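Local coordinates for endoribonuclease YbeY (Aquifex aeolicus, PDB 1OZ9), which probably acts as a zinc-dependent, single-strand-specific endoribonuclease in 16S rRNA 3'-end maturation and late-stage 70S ribosome quality control, at residues D23-W28 against E107-L112; E30-A35 against N140-K145. All coordinates share one frame; numbering follows the deposited sequence.

Contact 1 of 2, residues D23-W28 against E107-L112; sequences DKIEKW and EEVKRL
Trp-28 lays one face of its indole against the aliphatic part of Lys-110, the two side chains crossing at about a right angle. CB of Lys-110 sits 3.8 Å from the centroid of the six-membered ring of Trp-28 and 9° off its normal, a CH-pi contact squarely over the face. Lys-24 O lies over the opposite face, toward the rim. Farther along, Lys-110 CD comes within 3.6 Å of Trp-28 NE1, so the chain runs from the benzene half of the indole to the pyrrole half. That path needs CG anti to the backbone N (chi1 179°) and an extended second torsion; the bend at chi3 then leads the ammonium group away from the indole. There NZ of Lys-110 meets OE1 of Glu-107 at 3.0 Å in a salt bridge, on the syn side but tilted out of the carboxylate plane. OE2 of Glu-107 receives a nearly straight bond from Arg-111 NE through its anti lone pair, so one carboxylate holds two cations. The axes of segments 23-28 and 107-112 come within 10.3 Å at a crossing angle of -37°, on a metalloproteinase-type scaffold whose helix 105-120 carries the predicted zinc ligands His-115 and His-119. Without the indole, as with an alanine here, the Lys-110 methylenes would probably lose the flat surface they lie on, and a gap would open beside Val-109. Deeper in, CG1 of Val-109 lies 4.3 Å from both Trp-28 CZ3 and Ile-25 CG1, an apolar contact continued by Ile-113, which both Trp-28 and Ile-25 touch.

Contact 2 of 2, residues E30-A35 against N140-K145; sequences ELALSA and NYVLSK
Ala-32 and Val-142 mark the nearest backbone approach, their CA atoms 6.0 Å apart, and the contact between them is purely apolar. CB of Ala-32 meets CG1 of Val-142 at 3.8 Å. This methyl is the branch set opposite the backbone N (chi1 172°), whereas CG2 stands opposite the carbonyl carbon and makes no comparable approach to Ala-32. One turn on, Ala-35 directs its CB at the start of the Lys-145 side chain, touching Lys-145 CB at 3.8 Å and CG just as closely. The lysine bends at chi2 (-79°), which takes its amino end away from helix 22-35 and leaves the methylenes to do the packing. With alanines at both contact positions of 30-35, the axes of the two segments come to 9.3 Å, crossing at 122°.

The aromatic contribution comes from Tyr-141, whose ring edge faces the last turn of the first segment. Its CE2 lies 3.6 Å from Ala-35 O, with the oxygen near the ring plane, while CG of Lys-145 lies over one ring face, offset toward the rim.

Hydrogen bonding stays within the individual helices. Tyr-141 O accepts both Ser-144 OG, at 2.6 Å, and the backbone N of Lys-145, the two donors arriving from the same face of the carbonyl plane; this folds the serine hydroxyl back onto its own helix.

Around this crossing, helix 105-120 lies against both partners, with Ile-117 touching Ala-32 and Val-114 touching Val-142. Leu-36 adds to the Val-142 side, and Leu-33, pointing away from helix 129-147, packs on Val-11 of strand 10-15, joining helix 22-35 to the sheet edge.

From the N terminus, strand 10-15 leads into helix 22-35, whose two halves supply the first segments of both contacts. Contact 1 closes its loop after the remaining strands and helices 50-61 and 91-101, when helix 105-120 comes alongside. Contact 2 starts later on the same helix and closes when the chain reaches helix 129-147, so the two closures cross, their segments alternating along the sequence. Their centres are 11 Å apart, and they touch directly where Arg-111 CG packs on Leu-143 CD2 at 4.1 Å. Together they make helix 22-35, near the N terminus, a bridge between the two C-terminal helices, 105-120 and 129-147.

Contact 1 of 2, residues D23-W28 against E107-L112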
# COMPACT_ATOMS: atom_id res chain seq x y z
N ASP A 23 -2.46 -5.94 -13.75
CA ASP A 23 -3.28 -4.82 -14.19
C ASP A 23 -4.31 -4.40 -13.15
O ASP A 23 -4.69 -3.22 -13.09
CB ASP A 23 -3.92 -5.07 -15.56
CG ASP A 23 -4.84 -6.30 -15.58
OD1 ASP A 23 -4.76 -7.22 -14.73
OD2 ASP A 23 -5.70 -6.44 -16.47
N LYS A 24 -4.76 -5.33 -12.32
CA LYS A 24 -5.72 -4.97 -11.28
C LYS A 24 -5.04 -4.15 -10.18
O LYS A 24 -5.59 -3.16 -9.68
CB LYS A 24 -6.39 -6.20 -10.65
CG LYS A 24 -7.54 -6.75 -11.47
CD LYS A 24 -8.29 -7.89 -10.70
CE LYS A 24 -9.56 -8.29 -11.42
NZ LYS A 24 -10.14 -9.64 -11.02
N ILE A 25 -3.84 -4.58 -9.79
CA ILE A 25 -3.09 -3.88 -8.79
C ILE A 25 -2.78 -2.49 -9.32
O ILE A 25 -2.89 -1.48 -8.59
CB ILE A 25 -1.80 -4.65 -8.42
CG1 ILE A 25 -2.15 -5.89 -7.57
CG2 ILE A 25 -0.83 -3.76 -7.68
CD1 ILE A 25 -1.04 -6.91 -7.56
N GLU A 26 -2.39 -2.41 -10.59
CA GLU A 26 -2.05 -1.12 -11.17
C GLU A 26 -3.26 -0.17 -11.14
O GLU A 26 -3.13 1.01 -10.75
CB GLU A 26 -1.54 -1.28 -12.61
CG GLU A 26 -0.66 -0.14 -13.05
CD GLU A 26 -0.11 -0.29 -14.47
OE1 GLU A 26 0.27 -1.43 -14.88
OE2 GLU A 26 -0.05 0.74 -15.17
N LYS A 27 -4.41 -0.68 -11.58
CA LYS A 27 -5.67 0.07 -11.60
C LYS A 27 -6.09 0.56 -10.19
O LYS A 27 -6.42 1.75 -10.04
CB LYS A 27 -6.80 -0.68 -12.32
CG LYS A 27 -8.25 -0.21 -11.98
CD LYS A 27 -9.33 -1.04 -12.71
CE LYS A 27 -10.67 -1.15 -11.91
NZ LYS A 27 -11.84 -0.40 -12.51
N TRP A 28 -6.08 -0.32 -9.18
CA TRP A 28 -6.42 0.09 -7.80
C TRP A 28 -5.51 1.22 -7.35
O TRP A 28 -5.96 2.22 -6.79
CB TRP A 28 -6.27 -1.07 -6.81
CG TRP A 28 -7.31 -2.12 -7.00
CD1 TRP A 28 -8.58 -1.94 -7.43
CD2 TRP A 28 -7.15 -3.51 -6.78
NE1 TRP A 28 -9.25 -3.15 -7.46
CE2 TRP A 28 -8.37 -4.13 -7.09
CE3 TRP A 28 -6.09 -4.30 -6.34
CZ2 TRP A 28 -8.57 -5.50 -6.98
CZ3 TRP A 28 -6.29 -5.67 -6.23
CH2 TRP A 28 -7.51 -6.25 -6.55
N GLU A 107 -9.56 -8.69 -2.46
CA GLU A 107 -10.07 -7.65 -1.58
C GLU A 107 -9.02 -7.25 -0.54
O GLU A 107 -8.84 -6.06 -0.26
CB GLU A 107 -11.38 -8.07 -0.90
CG GLU A 107 -11.90 -7.04 0.09
CD GLU A 107 -12.42 -5.74 -0.56
OE1 GLU A 107 -12.91 -5.78 -1.71
OE2 GLU A 107 -12.34 -4.68 0.10
N GLU A 108 -8.28 -8.22 -0.01
CA GLU A 108 -7.27 -7.93 1.01
C GLU A 108 -6.10 -7.15 0.40
O GLU A 108 -5.58 -6.18 0.99
CB GLU A 108 -6.79 -9.21 1.71
CG GLU A 108 -5.75 -8.99 2.82
CD GLU A 108 -6.29 -8.20 4.02
OE1 GLU A 108 -7.54 -7.98 4.11
OE2 GLU A 108 -5.47 -7.81 4.89
N VAL A 109 -5.68 -7.55 -0.80
CA VAL A 109 -4.60 -6.83 -1.43
C VAL A 109 -4.98 -5.38 -1.76
O VAL A 109 -4.18 -4.46 -1.59
CB VAL A 109 -4.10 -7.59 -2.67
CG1 VAL A 109 -3.12 -6.71 -3.47
CG2 VAL A 109 -3.44 -8.89 -2.17
N LYS A 110 -6.19 -5.19 -2.25
CA LYS A 110 -6.71 -3.86 -2.56
C LYS A 110 -6.69 -2.98 -1.30
O LYS A 110 -6.23 -1.81 -1.33
CB LYS A 110 -8.15 -3.96 -3.10
CG LYS A 110 -8.80 -2.58 -3.42
CD LYS A 110 -10.21 -2.75 -4.00
CE LYS A 110 -11.20 -3.16 -2.94
NZ LYS A 110 -12.58 -3.41 -3.48
N ARG A 111 -7.16 -3.54 -0.20
CA ARG A 111 -7.21 -2.81 1.06
C ARG A 111 -5.81 -2.46 1.58
O ARG A 111 -5.60 -1.38 2.16
CB ARG A 111 -7.98 -3.62 2.09
CG ARG A 111 -9.52 -3.58 1.88
CD ARG A 111 -10.30 -4.41 2.91
NE ARG A 111 -11.68 -4.73 2.52
CZ ARG A 111 -12.61 -5.21 3.38
NH1 ARG A 111 -12.32 -5.39 4.67
NH2 ARG A 111 -13.85 -5.51 2.95
N LEU A 112 -4.87 -3.37 1.37
CA LEU A 112 -3.51 -3.16 1.81
C LEU A 112 -2.83 -2.10 0.95
O LEU A 112 -1.98 -1.35 1.44
CB LEU A 112 -2.71 -4.47 1.78
CG LEU A 112 -3.10 -5.45 2.91
CD1 LEU A 112 -2.48 -6.81 2.68
CD2 LEU A 112 -2.70 -4.92 4.32

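Contact 2 of 2, residues E30-A35 against N140-K145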
# COMPACT_ATOMS: atom_id res chain seq x y z
N GLU A 30 -3.75 3.34 -9.26
CA GLU A 30 -4.05 4.56 -10.02
C GLU A 30 -5.35 5.21 -9.55
O GLU A 30 -5.42 6.46 -9.41
CB GLU A 30 -4.10 4.28 -11.54
CG GLU A 30 -2.74 3.87 -12.11
CD GLU A 30 -2.80 3.56 -13.59
OE1 GLU A 30 -3.89 3.18 -14.07
OE2 GLU A 30 -1.76 3.72 -14.28
N LEU A 31 -6.37 4.40 -9.26
CA LEU A 31 -7.62 4.95 -8.79
C LEU A 31 -7.44 5.60 -7.41
O LEU A 31 -8.06 6.61 -7.13
CB LEU A 31 -8.71 3.90 -8.70
CG LEU A 31 -9.25 3.41 -10.05
CD1 LEU A 31 -10.16 2.20 -9.82
CD2 LEU A 31 -9.95 4.54 -10.85
N ALA A 32 -6.65 4.98 -6.55
CA ALA A 32 -6.40 5.56 -5.21
C ALA A 32 -5.67 6.91 -5.33
O ALA A 32 -6.05 7.89 -4.67
CB ALA A 32 -5.55 4.60 -4.37
N LEU A 33 -4.63 6.96 -6.17
CA LEU A 33 -3.90 8.21 -6.37
C LEU A 33 -4.82 9.29 -6.91
O LEU A 33 -4.76 10.44 -6.45
CB LEU A 33 -2.65 8.02 -7.26
CG LEU A 33 -1.52 7.17 -6.65
CD1 LEU A 33 -0.36 6.96 -7.66
CD2 LEU A 33 -0.94 7.71 -5.29
N SER A 34 -5.69 8.92 -7.85
CA SER A 34 -6.66 9.86 -8.39
C SER A 34 -7.70 10.31 -7.35
O SER A 34 -8.09 11.47 -7.33
CB SER A 34 -7.34 9.29 -9.66
OG SER A 34 -8.39 10.14 -10.10
N ALA A 35 -8.14 9.41 -6.49
CA ALA A 35 -9.13 9.79 -5.48
C ALA A 35 -8.46 10.74 -4.50
O ALA A 35 -9.10 11.61 -3.91
CB ALA A 35 -9.64 8.57 -4.74
N ASN A 140 -10.89 5.26 4.59
CA ASN A 140 -12.29 5.00 4.30
C ASN A 140 -12.76 5.76 3.05
O ASN A 140 -13.38 5.18 2.17
CB ASN A 140 -13.14 5.31 5.52
CG ASN A 140 -13.08 4.20 6.54
OD1 ASN A 140 -12.53 3.15 6.26
ND2 ASN A 140 -13.64 4.40 7.71
N TYR A 141 -12.42 7.04 2.96
CA TYR A 141 -12.75 7.81 1.76
C TYR A 141 -12.21 7.15 0.48
O TYR A 141 -12.94 7.01 -0.50
CB TYR A 141 -12.22 9.24 1.87
CG TYR A 141 -12.43 10.11 0.63
CD1 TYR A 141 -13.65 10.75 0.41
CD2 TYR A 141 -11.42 10.28 -0.32
CE1 TYR A 141 -13.85 11.55 -0.71
CE2 TYR A 141 -11.61 11.09 -1.44
CZ TYR A 141 -12.83 11.71 -1.63
OH TYR A 141 -13.06 12.52 -2.73
N VAL A 142 -10.95 6.75 0.48
CA VAL A 142 -10.35 6.17 -0.72
C VAL A 142 -11.04 4.84 -1.05
O VAL A 142 -11.40 4.58 -2.21
CB VAL A 142 -8.84 5.99 -0.56
CG1 VAL A 142 -8.28 5.20 -1.73
CG2 VAL A 142 -8.17 7.37 -0.44
N LEU A 143 -11.25 4.02 -0.03
CA LEU A 143 -11.95 2.76 -0.22
C LEU A 143 -13.33 3.00 -0.84
O LEU A 143 -13.73 2.28 -1.75
CB LEU A 143 -12.09 1.99 1.10
CG LEU A 143 -10.78 1.40 1.64
CD1 LEU A 143 -10.95 0.97 3.13
CD2 LEU A 143 -10.33 0.24 0.79
N SER A 144 -14.04 4.01 -0.36
CA SER A 144 -15.36 4.30 -0.90
C SER A 144 -15.27 4.66 -2.39
O SER A 144 -16.18 4.36 -3.17
CB SER A 144 -16.06 5.40 -0.10
OG SER A 144 -15.52 6.67 -0.41
N LYS A 145 -14.17 5.29 -2.78
CA LYS A 145 -13.99 5.69 -4.17
C LYS A 145 -13.63 4.51 -5.07
O LYS A 145 -13.86 4.55 -6.28
CB LYS A 145 -12.91 6.77 -4.28
CG LYS A 145 -13.31 8.10 -3.70
CD LYS A 145 -14.20 8.89 -4.66
CE LYS A 145 -15.13 9.80 -3.89
NZ LYS A 145 -16.02 10.62 -4.78